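Local coordinates for cytoplasmic Protein STM1381 (Salmonella enterica subsp. enterica serovar Typhimurium, PDB 3SOZ) that is of unknown function but belongs to a family of putative glutamine amidotransferases, with a fold related to the class I glutaminase domain, at residues D48-P53 with A69-I74; F61-E66 with I96-L101; A160-V165 with Q171-W176; P227-L230 with H234-T237. All coordinates share one frame; numbering follows the deposited sequence.

In the fold
Along the chain, interactions 1 and 2 come first and alternate, each with its first segment before the other's second; interactions 3 and 4 follow in series. The contacts fall into two groups. Interactions 1 and 2 have centres about 15 Å apart and touch where the selenomethionine Met52 meets Phe61, CE to CE1 at 3.3 Å. Interactions 3 and 4 have centres about 14 Å apart and share an aromatic patch in which Trp176 packs on Phe229 and Phe173 on His234. Interactions 2 and 3, with centres about 38 Å apart, occupy opposite sides of the chain's centre. The large mixed sheet joins the groups: its parallel part carries interaction 1, its antiparallel part interaction 3, consistent with one continuous amidotransferase-like domain.

Interaction 1. Residues D48-P53 with A69-I74; sequences DVDYMP and ACYDAI
With CG anti to the carbonyl carbon in both residues (chi1 -70° in Asp50, -71° in Tyr71), the carboxylate and the phenol are brought together across the gap between 48-53 and 69-74. The two side chains cross almost perpendicularly, and the carboxylate plane stands 86° from the ring plane. Asp50 comes in at the hydroxyl end of the ring, with CG close to the ring plane: CG lies 3.8 Å from Tyr71 CE1, and Asp50 CB is 3.4 Å from Tyr71 OH. A face of the ring is flanked by SG of the preceding Cys70.

Strands 48-53 and 73-77 belong to the parallel part of the sheet and lie on either side of strand 5-10, with which both pair. The nearest pair of CA atoms, Asp50 CA and Tyr71 CA, is accordingly 9.2 Å apart, and the two segments meet through side chains. Tyr71 is anchored through its carbonyl oxygen to Tyr107 OH of helix 100-109. A carboxylate oxygen beside a phenol hydroxyl is a chemically sensible pairing, but the modelled 2.2 Å between Asp50 OD2 and Tyr71 OH is too short to assign a bond; what can be relied on is the placement of the two groups, with the carboxylate at the ring edge.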
loop_
_atom_site.group_PDB
_atom_site.type_symbol
_atom_site.label_atom_id
_atom_site.label_comp_id
_atom_site.label_asym_id
_atom_site.label_seq_id
_atom_site.Cartn_x
_atom_site.Cartn_y
_atom_site.Cartn_z
ATOM N N ASP A 48 9.701 21.970 -29.256
ATOM C CA ASP A 48 8.311 22.361 -29.264
ATOM C C ASP A 48 7.545 21.439 -28.293
ATOM O O ASP A 48 7.463 20.215 -28.487
ATOM C CB ASP A 48 7.765 22.261 -30.700
ATOM C CG ASP A 48 6.462 23.043 -30.899
ATOM O OD1 ASP A 48 6.425 24.244 -30.546
ATOM O OD2 ASP A 48 5.481 22.453 -31.425
ATOM N N VAL A 49 7.009 22.051 -27.238
ATOM C CA VAL A 49 6.372 21.313 -26.143
ATOM C C VAL A 49 4.918 21.686 -25.921
ATOM O O VAL A 49 4.606 22.806 -25.508
ATOM C CB VAL A 49 7.137 21.471 -24.783
ATOM C CG1 VAL A 49 6.433 20.691 -23.675
ATOM C CG2 VAL A 49 8.583 21.005 -24.915
ATOM N N ASP A 50 4.048 20.714 -26.200
ATOM C CA ASP A 50 2.688 20.697 -25.649
ATOM C C ASP A 50 2.751 20.177 -24.182
ATOM O O ASP A 50 3.236 19.058 -23.928
ATOM C CB ASP A 50 1.786 19.805 -26.515
ATOM C CG ASP A 50 1.481 20.411 -27.899
ATOM O OD1 ASP A 50 1.684 21.644 -28.087
ATOM O OD2 ASP A 50 1.008 19.654 -28.799
ATOM N N TYR A 51 2.323 21.015 -23.233
ATOM C CA TYR A 51 2.236 20.618 -21.829
ATOM C C TYR A 51 0.857 20.075 -21.603
ATOM O O TYR A 51 -0.125 20.758 -21.820
ATOM C CB TYR A 51 2.464 21.803 -20.870
ATOM C CG TYR A 51 2.439 21.440 -19.374
ATOM C CD1 TYR A 51 2.910 20.209 -18.935
ATOM C CD2 TYR A 51 1.972 22.346 -18.406
ATOM C CE1 TYR A 51 2.907 19.858 -17.594
ATOM C CE2 TYR A 51 1.959 22.001 -17.026
ATOM C CZ TYR A 51 2.433 20.742 -16.646
ATOM O OH TYR A 51 2.477 20.338 -15.335
HETATM N N MSE A 52 0.766 18.835 -21.167
HETATM C CA MSE A 52 -0.549 18.312 -20.843
HETATM C C MSE A 52 -0.653 17.991 -19.345
HETATM O O MSE A 52 -0.174 16.947 -18.894
HETATM C CB MSE A 52 -0.892 17.124 -21.726
HETATM C CG MSE A 52 -2.140 16.477 -21.312
HETATM SE SE MSE A 52 -2.834 15.131 -22.511
HETATM C CE MSE A 52 -1.632 13.713 -22.130
ATOM N N PRO A 53 -1.282 18.899 -18.570
ATOM C CA PRO A 53 -1.503 18.599 -17.158
ATOM C C PRO A 53 -2.340 17.334 -16.995
ATOM O O PRO A 53 -3.111 16.979 -17.899
ATOM C CB PRO A 53 -2.243 19.837 -16.621
ATOM C CG PRO A 53 -2.702 20.592 -17.778
ATOM C CD PRO A 53 -1.898 20.175 -18.976
ATOM N N ALA A 69 0.342 10.592 -32.990
ATOM C CA ALA A 69 1.304 10.377 -34.079
ATOM C C ALA A 69 2.089 11.635 -34.477
ATOM O O ALA A 69 3.240 11.551 -34.928
ATOM C CB ALA A 69 0.585 9.792 -35.287
ATOM N N CYS A 70 1.477 12.797 -34.302
ATOM C CA CYS A 70 2.159 14.019 -34.637
ATOM C C CYS A 70 3.171 14.402 -33.572
ATOM O O CYS A 70 3.693 15.516 -33.623
ATOM C CB CYS A 70 1.161 15.161 -34.811
ATOM S SG CYS A 70 0.322 15.576 -33.262
ATOM N N TYR A 71 3.433 13.514 -32.599
ATOM C CA TYR A 71 4.440 13.787 -31.531
ATOM C C TYR A 71 5.675 12.937 -31.700
ATOM O O TYR A 71 5.563 11.726 -31.863
ATOM C CB TYR A 71 3.879 13.585 -30.102
ATOM C CG TYR A 71 2.906 14.644 -29.692
ATOM C CD1 TYR A 71 3.307 15.977 -29.573
ATOM C CD2 TYR A 71 1.580 14.337 -29.438
ATOM C CE1 TYR A 71 2.405 16.977 -29.215
ATOM C CE2 TYR A 71 0.664 15.334 -29.093
ATOM C CZ TYR A 71 1.095 16.634 -28.980
ATOM O OH TYR A 71 0.210 17.601 -28.627
ATOM N N ASP A 72 6.850 13.552 -31.611
ATOM C CA ASP A 72 8.099 12.784 -31.662
ATOM C C ASP A 72 8.340 11.898 -30.446
ATOM O O ASP A 72 8.842 10.779 -30.582
ATOM C CB ASP A 72 9.277 13.722 -31.912
ATOM C CG ASP A 72 9.157 14.420 -33.254
ATOM O OD1 ASP A 72 9.049 13.672 -34.269
ATOM O OD2 ASP A 72 9.125 15.687 -33.293
ATOM N N ALA A 73 7.965 12.417 -29.266
ATOM C CA ALA A 73 8.036 11.687 -27.996
ATOM C C ALA A 73 6.990 12.102 -26.969
ATOM O O ALA A 73 6.411 13.222 -26.990
ATOM C CB ALA A 73 9.390 11.810 -27.392
ATOM N N ILE A 74 6.743 11.177 -26.059
ATOM C CA ILE A 74 5.833 11.460 -24.991
ATOM C C ILE A 74 6.641 11.430 -23.710
ATOM O O ILE A 74 7.452 10.502 -23.473
ATOM C CB ILE A 74 4.637 10.451 -24.950
ATOM C CG1 ILE A 74 3.908 10.467 -26.307
ATOM C CG2 ILE A 74 3.696 10.801 -23.793
ATOM C CD1 ILE A 74 2.783 9.430 -26.505
#

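Interaction 2. Residues F61-E66 with I96-L101; sequences FPQTAE and IIPDAL
Phe61 packs on Ala100 at the start of helix 100-109, whose N-terminus is capped by Asp99 at the N-cap position, while two residues further along Gln63 lies against Ile97 and Pro98. The contact thus joins the loop leading into helix 65-69 to the N-terminal end of a longer helix.

Its buried part is apolar. Phe61 has CG anti to the backbone N (chi1 -170°), which carries the ring to the helix start, where CE2 and CD2 are the atoms nearest the methyl group of Ala100. CD2 lies 3.5 Å from Ala100 CB. CG of the neighbouring Pro62 sits over the centre of one ring face, 4.0 Å above the plane. Gln87 touches Phe61, Ile97 and Ala100, and Phe84 of helix 81-85 packs on Ala100 as well, so the methyl group is enclosed by several side chains.

Toward solvent the contact loosens. Gln63 is an exposed residue that stretches beyond CG across Pro98 and Ile97, crossing both at about a right angle. Its CG is 4.0 Å from Pro98 CD, and its amide nitrogen NE2 rests on aliphatic carbon, 3.5 Å from Ile97 CB. Ile97 also faces the subunit interface, packing on Pro155 of the second subunit; Asp99 there meets Gln156 of the same neighbour. Within the cap, Asp99 OD1 serves the backbone nitrogens of both Leu101 and Gln102, and the bond from Leu101 N measures 2.6 Å with an N-H...O angle of 140°.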
loop_
_atom_site.group_PDB
_atom_site.type_symbol
_atom_site.label_atom_id
_atom_site.label_comp_id
_atom_site.label_asym_id
_atom_site.label_seq_id
_atom_site.Cartn_x
_atom_site.Cartn_y
_atom_site.Cartn_z
ATOM N N PHE A 61 -8.369 13.215 -22.776
ATOM C CA PHE A 61 -7.218 12.434 -23.268
ATOM C C PHE A 61 -7.437 11.801 -24.648
ATOM O O PHE A 61 -8.397 11.061 -24.813
ATOM C CB PHE A 61 -6.739 11.356 -22.291
ATOM C CG PHE A 61 -5.436 10.736 -22.712
ATOM C CD1 PHE A 61 -4.238 11.422 -22.551
ATOM C CD2 PHE A 61 -5.404 9.505 -23.316
ATOM C CE1 PHE A 61 -3.032 10.875 -22.978
ATOM C CE2 PHE A 61 -4.176 8.927 -23.737
ATOM C CZ PHE A 61 -3.000 9.621 -23.572
ATOM N N PRO A 62 -6.530 12.075 -25.621
ATOM C CA PRO A 62 -6.552 11.514 -26.979
ATOM C C PRO A 62 -7.013 10.068 -26.997
ATOM O O PRO A 62 -6.517 9.259 -26.226
ATOM C CB PRO A 62 -5.089 11.605 -27.430
ATOM C CG PRO A 62 -4.399 12.559 -26.440
ATOM C CD PRO A 62 -5.464 13.089 -25.503
ATOM N N GLN A 63 -7.969 9.752 -27.862
ATOM C CA GLN A 63 -8.502 8.407 -27.895
ATOM C C GLN A 63 -8.215 7.672 -29.213
ATOM O O GLN A 63 -8.618 6.521 -29.392
ATOM C CB GLN A 63 -10.001 8.423 -27.585
ATOM C CG GLN A 63 -10.389 8.923 -26.180
ATOM C CD GLN A 63 -11.905 9.069 -26.011
ATOM O OE1 GLN A 63 -12.632 9.315 -26.979
ATOM N NE2 GLN A 63 -12.382 8.924 -24.777
ATOM N N THR A 64 -7.496 8.315 -30.125
ATOM C CA THR A 64 -7.123 7.637 -31.379
ATOM C C THR A 64 -5.621 7.696 -31.644
ATOM O O THR A 64 -4.940 8.622 -31.190
ATOM C CB THR A 64 -7.956 8.121 -32.631
ATOM O OG1 THR A 64 -7.717 9.513 -32.905
ATOM C CG2 THR A 64 -9.471 7.870 -32.432
ATOM N N ALA A 65 -5.124 6.694 -32.372
ATOM C CA ALA A 65 -3.704 6.599 -32.722
ATOM C C ALA A 65 -3.212 7.808 -33.529
ATOM O O ALA A 65 -2.103 8.320 -33.309
ATOM C CB ALA A 65 -3.425 5.289 -33.479
ATOM N N GLU A 66 -4.045 8.268 -34.452
ATOM C CA GLU A 66 -3.706 9.416 -35.284
ATOM C C GLU A 66 -3.310 10.640 -34.417
ATOM O O GLU A 66 -2.398 11.385 -34.782
ATOM C CB GLU A 66 -4.865 9.706 -36.278
ATOM C CG GLU A 66 -4.715 10.961 -37.203
ATOM C CD GLU A 66 -6.002 11.281 -38.037
ATOM O OE1 GLU A 66 -6.508 12.437 -37.969
ATOM O OE2 GLU A 66 -6.514 10.383 -38.761
ATOM N N ILE A 96 -17.386 4.198 -21.592
ATOM C CA ILE A 96 -16.392 3.220 -21.971
ATOM C C ILE A 96 -15.435 3.919 -22.907
ATOM O O ILE A 96 -15.826 4.354 -23.985
ATOM C CB ILE A 96 -17.052 2.050 -22.681
ATOM C CG1 ILE A 96 -17.663 1.110 -21.631
ATOM C CG2 ILE A 96 -16.068 1.350 -23.659
ATOM C CD1 ILE A 96 -18.367 -0.131 -22.197
ATOM N N ILE A 97 -14.192 4.080 -22.486
ATOM C CA ILE A 97 -13.227 4.807 -23.297
ATOM C C ILE A 97 -12.060 3.850 -23.491
ATOM O O ILE A 97 -11.974 2.863 -22.767
ATOM C CB ILE A 97 -12.754 6.163 -22.639
ATOM C CG1 ILE A 97 -11.558 5.939 -21.717
ATOM C CG2 ILE A 97 -13.873 6.899 -21.889
ATOM C CD1 ILE A 97 -10.421 6.905 -21.997
ATOM N N PRO A 98 -11.167 4.109 -24.470
ATOM C CA PRO A 98 -10.043 3.154 -24.647
ATOM C C PRO A 98 -8.888 3.330 -23.637
ATOM O O PRO A 98 -8.603 4.473 -23.188
ATOM C CB PRO A 98 -9.558 3.435 -26.084
ATOM C CG PRO A 98 -10.711 4.215 -26.740
ATOM C CD PRO A 98 -11.260 5.051 -25.602
ATOM N N ASP A 99 -8.245 2.206 -23.283
ATOM C CA ASP A 99 -7.066 2.188 -22.402
ATOM C C ASP A 99 -5.984 3.132 -22.906
ATOM O O ASP A 99 -5.296 2.811 -23.856
ATOM C CB ASP A 99 -6.534 0.751 -22.300
ATOM C CG ASP A 99 -5.236 0.638 -21.485
ATOM O OD1 ASP A 99 -4.531 1.664 -21.298
ATOM O OD2 ASP A 99 -4.917 -0.493 -21.031
ATOM N N ALA A 100 -5.850 4.295 -22.269
ATOM C CA ALA A 100 -4.839 5.353 -22.596
ATOM C C ALA A 100 -3.392 4.882 -22.642
ATOM O O ALA A 100 -2.536 5.516 -23.270
ATOM C CB ALA A 100 -4.944 6.495 -21.613
ATOM N N LEU A 101 -3.121 3.782 -21.947
ATOM C CA LEU A 101 -1.781 3.238 -21.823
ATOM C C LEU A 101 -1.529 2.265 -22.973
ATOM O O LEU A 101 -0.371 2.074 -23.386
ATOM C CB LEU A 101 -1.620 2.552 -20.460
ATOM C CG LEU A 101 -0.931 3.206 -19.240
ATOM C CD1 LEU A 101 -0.753 4.736 -19.281
ATOM C CD2 LEU A 101 -1.588 2.781 -17.932
#

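Interaction 3. Residues A160-V165 with Q171-W176; sequences AVNTAV and QPFSEW
The indole of Trp176 is covered on both faces: the methyl group of Ala160 lies over one, and Phe173 CE1 approaches the opposite one toward its rim. Ala160 CB stands 3.6 Å from the centroid of the five-membered ring of Trp176, nearly on the ring normal (18° off it), a CH-pi contact. At the indole edge sits the amide of Asn162. Trp176 NE1 donates to Asn162 OD1 over 3.0 Å, and the bond is fairly straight at 157°. The donor does not lie in the amide plane but reaches the oxygen from above it, and the amide is turned steeply against the indole.

These residues sit at the open, looped end of a beta hairpin formed by the antiparallel neighbours 157-162 and 175-187 of the large sheet. On its other flank the first strand bonds through Val161 to Glu196 of strand 192-197. As the chains diverge beyond Asn162, its side chain spans the gap: CG is anti to the carbonyl carbon (chi1 -71°), and the amide reaches the loop before the second strand. There ND2 comes 3.0 Å from Phe173 O, while OD1 lies 3.3 Å from Phe173 CE1. Trp232 meets the rings of both Phe173 and Trp176, and Phe238 makes an edge-to-face pair with the indole.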
loop_
_atom_site.group_PDB
_atom_site.type_symbol
_atom_site.label_atom_id
_atom_site.label_comp_id
_atom_site.label_asym_id
_atom_site.label_seq_id
_atom_site.Cartn_x
_atom_site.Cartn_y
_atom_site.Cartn_z
ATOM N N ALA A 160 25.638 10.128 -8.725
ATOM C CA ALA A 160 25.529 9.089 -9.723
ATOM C C ALA A 160 26.840 9.015 -10.462
ATOM O O ALA A 160 27.519 10.046 -10.663
ATOM C CB ALA A 160 24.438 9.423 -10.682
ATOM N N VAL A 161 27.212 7.807 -10.863
ATOM C CA VAL A 161 28.324 7.643 -11.793
ATOM C C VAL A 161 27.881 7.046 -13.131
ATOM O O VAL A 161 27.174 6.038 -13.164
ATOM C CB VAL A 161 29.504 6.816 -11.186
ATOM C CG1 VAL A 161 30.121 7.539 -9.973
ATOM C CG2 VAL A 161 29.061 5.364 -10.834
ATOM N N ASN A 162 28.291 7.707 -14.218
ATOM C CA ASN A 162 28.293 7.157 -15.585
ATOM C C ASN A 162 28.861 5.736 -15.728
ATOM O O ASN A 162 29.603 5.229 -14.907
ATOM C CB ASN A 162 29.066 8.080 -16.510
ATOM C CG ASN A 162 28.348 9.369 -16.782
ATOM O OD1 ASN A 162 27.144 9.462 -16.613
ATOM N ND2 ASN A 162 29.090 10.385 -17.215
ATOM N N THR A 163 28.484 5.093 -16.802
ATOM C CA THR A 163 28.749 3.697 -16.968
ATOM C C THR A 163 29.824 3.638 -18.051
ATOM O O THR A 163 30.129 4.663 -18.660
ATOM C CB THR A 163 27.394 3.009 -17.321
ATOM O OG1 THR A 163 27.225 1.834 -16.539
ATOM C CG2 THR A 163 27.240 2.683 -18.784
ATOM N N ALA A 164 30.422 2.471 -18.283
ATOM C CA ALA A 164 31.431 2.326 -19.358
ATOM C C ALA A 164 30.852 2.638 -20.769
ATOM O O ALA A 164 31.531 3.283 -21.579
ATOM C CB ALA A 164 32.098 0.921 -19.317
ATOM N N VAL A 165 29.614 2.202 -21.054
ATOM C CA VAL A 165 28.945 2.513 -22.327
ATOM C C VAL A 165 29.118 3.983 -22.760
ATOM O O VAL A 165 28.776 4.905 -22.039
ATOM C CB VAL A 165 27.454 2.129 -22.309
ATOM C CG1 VAL A 165 26.803 2.434 -23.647
ATOM C CG2 VAL A 165 27.287 0.659 -21.969
ATOM N N GLN A 171 28.502 12.031 -22.647
ATOM C CA GLN A 171 29.883 12.507 -22.911
ATOM C C GLN A 171 30.231 13.736 -22.065
ATOM O O GLN A 171 31.135 13.661 -21.222
ATOM C CB GLN A 171 30.198 12.734 -24.417
ATOM C CG GLN A 171 30.399 11.453 -25.314
ATOM C CD GLN A 171 30.976 10.165 -24.611
ATOM O OE1 GLN A 171 31.461 9.233 -25.291
ATOM N NE2 GLN A 171 30.886 10.101 -23.269
ATOM N N PRO A 172 29.460 14.832 -22.239
ATOM C CA PRO A 172 29.817 16.173 -21.748
ATOM C C PRO A 172 30.125 16.331 -20.238
ATOM O O PRO A 172 30.538 17.429 -19.817
ATOM C CB PRO A 172 28.590 17.021 -22.143
ATOM C CG PRO A 172 27.894 16.212 -23.219
ATOM C CD PRO A 172 28.097 14.815 -22.803
ATOM N N PHE A 173 29.931 15.266 -19.446
ATOM C CA PHE A 173 30.188 15.297 -17.992
ATOM C C PHE A 173 30.623 13.926 -17.501
ATOM O O PHE A 173 30.382 12.903 -18.178
ATOM C CB PHE A 173 28.925 15.725 -17.221
ATOM C CG PHE A 173 27.746 14.798 -17.426
ATOM C CD1 PHE A 173 27.673 13.569 -16.752
ATOM C CD2 PHE A 173 26.722 15.142 -18.303
ATOM C CE1 PHE A 173 26.623 12.701 -16.954
ATOM C CE2 PHE A 173 25.667 14.275 -18.504
ATOM C CZ PHE A 173 25.617 13.056 -17.825
ATOM N N SER A 174 31.239 13.896 -16.319
ATOM C CA SER A 174 31.606 12.608 -15.691
ATOM C C SER A 174 31.123 12.482 -14.252
ATOM O O SER A 174 30.815 11.371 -13.786
ATOM C CB SER A 174 33.124 12.344 -15.762
ATOM O OG SER A 174 33.849 13.230 -14.922
ATOM N N GLU A 175 31.089 13.628 -13.568
ATOM C CA GLU A 175 30.614 13.735 -12.190
ATOM C C GLU A 175 29.196 14.350 -12.119
ATOM O O GLU A 175 28.896 15.400 -12.733
ATOM C CB GLU A 175 31.642 14.515 -11.351
ATOM C CG GLU A 175 31.072 15.372 -10.182
ATOM C CD GLU A 175 32.021 15.483 -8.972
ATOM O OE1 GLU A 175 32.714 14.471 -8.643
ATOM O OE2 GLU A 175 32.040 16.578 -8.344
ATOM N N TRP A 176 28.326 13.662 -11.384
ATOM C CA TRP A 176 26.920 14.060 -11.223
ATOM C C TRP A 176 26.680 14.903 -9.968
ATOM O O TRP A 176 27.371 14.730 -8.952
ATOM C CB TRP A 176 26.066 12.812 -11.115
ATOM C CG TRP A 176 25.734 12.148 -12.421
ATOM C CD1 TRP A 176 26.489 11.223 -13.098
ATOM C CD2 TRP A 176 24.526 12.307 -13.179
ATOM N NE1 TRP A 176 25.831 10.807 -14.232
ATOM C CE2 TRP A 176 24.626 11.458 -14.311
ATOM C CE3 TRP A 176 23.358 13.079 -13.009
ATOM C CZ2 TRP A 176 23.598 11.368 -15.274
ATOM C CZ3 TRP A 176 22.347 13.000 -13.984
ATOM C CH2 TRP A 176 22.474 12.147 -15.092
#

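Interaction 4. Residues P227-L230 with H234-T237; sequences PQFL and HYAT
The short connection between the single-turn helix 227-230 and the C-terminal helix 235-246 is packed by Phe229 and Leu230 against Tyr235. Tyr235 is the residue that both Phe229 and Leu230 touch. Its ring is T-shaped against that of Phe229: the tyrosine edge points to the phenylalanine face, the planes are 89° apart and the ring centroids are separated by 5.1 Å. CE1 of Tyr235 leads this approach, 3.7 Å from Phe229 CE2.

Leu230 deals with a different surface of the same tyrosine. Its backbone CA lies over the centre of one ring face, 4.1 Å from the centroid of Tyr235, in a CH-pi contact. From there the leucine side chain runs alongside the tyrosine in the same direction, placing CD2 at 3.6 Å from Tyr235 CZ. The tyrosine reaches back to the short helix because its CG is anti to the backbone N (chi1 -178°), and its first side-chain bond points toward that helix. Although Leu230 CD2 lies close to the hydroxyl, Tyr235 OH is satisfied by a hydrogen bond to the carbonyl oxygen of Cys220.

Pro227 and Gln228 border Met94 and Ile96 of the third subunit. Helix 36-42 packs against Tyr235, with Tyr37 meeting the ring and Leu38 and Cys41 also touching it, while Phe229 packs on Trp176, Pro177 and Leu179 of strand 175-187.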
loop_
_atom_site.group_PDB
_atom_site.type_symbol
_atom_site.label_atom_id
_atom_site.label_comp_id
_atom_site.label_asym_id
_atom_site.label_seq_id
_atom_site.Cartn_x
_atom_site.Cartn_y
_atom_site.Cartn_z
ATOM N N PRO A 227 18.593 21.172 -5.443
ATOM C CA PRO A 227 18.895 22.449 -6.072
ATOM C C PRO A 227 20.260 22.380 -6.789
ATOM O O PRO A 227 20.444 23.061 -7.778
ATOM C CB PRO A 227 18.907 23.432 -4.886
ATOM C CG PRO A 227 18.230 22.708 -3.785
ATOM C CD PRO A 227 18.585 21.288 -3.979
ATOM N N GLN A 228 21.174 21.527 -6.319
ATOM C CA GLN A 228 22.418 21.249 -7.036
ATOM C C GLN A 228 22.166 20.642 -8.418
ATOM O O GLN A 228 23.015 20.722 -9.284
ATOM C CB GLN A 228 23.309 20.260 -6.259
ATOM C CG GLN A 228 23.974 20.790 -5.027
ATOM C CD GLN A 228 22.974 21.122 -3.916
ATOM O OE1 GLN A 228 22.135 20.286 -3.519
ATOM N NE2 GLN A 228 23.055 22.350 -3.414
ATOM N N PHE A 229 21.046 19.959 -8.587
ATOM C CA PHE A 229 20.750 19.254 -9.826
ATOM C C PHE A 229 20.195 20.260 -10.823
ATOM O O PHE A 229 20.635 20.289 -11.952
ATOM C CB PHE A 229 19.792 18.075 -9.578
ATOM C CG PHE A 229 19.423 17.287 -10.824
ATOM C CD1 PHE A 229 20.392 16.847 -11.723
ATOM C CD2 PHE A 229 18.085 16.965 -11.093
ATOM C CE1 PHE A 229 20.034 16.100 -12.885
ATOM C CE2 PHE A 229 17.707 16.206 -12.249
ATOM C CZ PHE A 229 18.685 15.776 -13.141
ATOM N N LEU A 230 19.275 21.109 -10.377
ATOM C CA LEU A 230 18.651 22.130 -11.231
ATOM C C LEU A 230 19.597 23.275 -11.600
ATOM O O LEU A 230 19.368 23.994 -12.582
ATOM C CB LEU A 230 17.379 22.752 -10.575
ATOM C CG LEU A 230 16.182 21.923 -10.072
ATOM C CD1 LEU A 230 15.120 22.844 -9.443
ATOM C CD2 LEU A 230 15.550 21.057 -11.160
ATOM N N HIS A 234 25.176 21.222 -16.807
ATOM C CA HIS A 234 24.752 20.231 -17.787
ATOM C C HIS A 234 23.258 19.883 -17.759
ATOM O O HIS A 234 22.799 19.041 -18.532
ATOM C CB HIS A 234 25.624 18.983 -17.642
ATOM C CG HIS A 234 27.091 19.247 -17.845
ATOM N ND1 HIS A 234 27.621 19.620 -19.066
ATOM C CD2 HIS A 234 28.134 19.207 -16.978
ATOM C CE1 HIS A 234 28.926 19.794 -18.938
ATOM N NE2 HIS A 234 29.263 19.546 -17.682
ATOM N N TYR A 235 22.499 20.566 -16.903
ATOM C CA TYR A 235 21.102 20.224 -16.675
ATOM C C TYR A 235 20.268 20.279 -17.953
ATOM O O TYR A 235 19.759 19.247 -18.381
ATOM C CB TYR A 235 20.499 21.080 -15.530
ATOM C CG TYR A 235 19.040 20.757 -15.177
ATOM C CD1 TYR A 235 18.708 19.609 -14.456
ATOM C CD2 TYR A 235 18.001 21.611 -15.568
ATOM C CE1 TYR A 235 17.381 19.313 -14.140
ATOM C CE2 TYR A 235 16.665 21.316 -15.267
ATOM C CZ TYR A 235 16.361 20.175 -14.550
ATOM O OH TYR A 235 15.047 19.898 -14.251
ATOM N N ALA A 236 20.154 21.459 -18.567
ATOM C CA ALA A 236 19.325 21.646 -19.781
ATOM C C ALA A 236 19.724 20.719 -20.958
ATOM O O ALA A 236 18.924 19.929 -21.465
ATOM C CB ALA A 236 19.333 23.104 -20.209
ATOM N N THR A 237 20.985 20.792 -21.347
ATOM C CA THR A 237 21.517 19.940 -22.385
ATOM C C THR A 237 21.257 18.467 -22.068
ATOM O O THR A 237 21.025 17.650 -22.969
ATOM C CB THR A 237 23.042 20.196 -22.554
ATOM O OG1 THR A 237 23.239 21.557 -22.962
ATOM C CG2 THR A 237 23.655 19.255 -23.591
#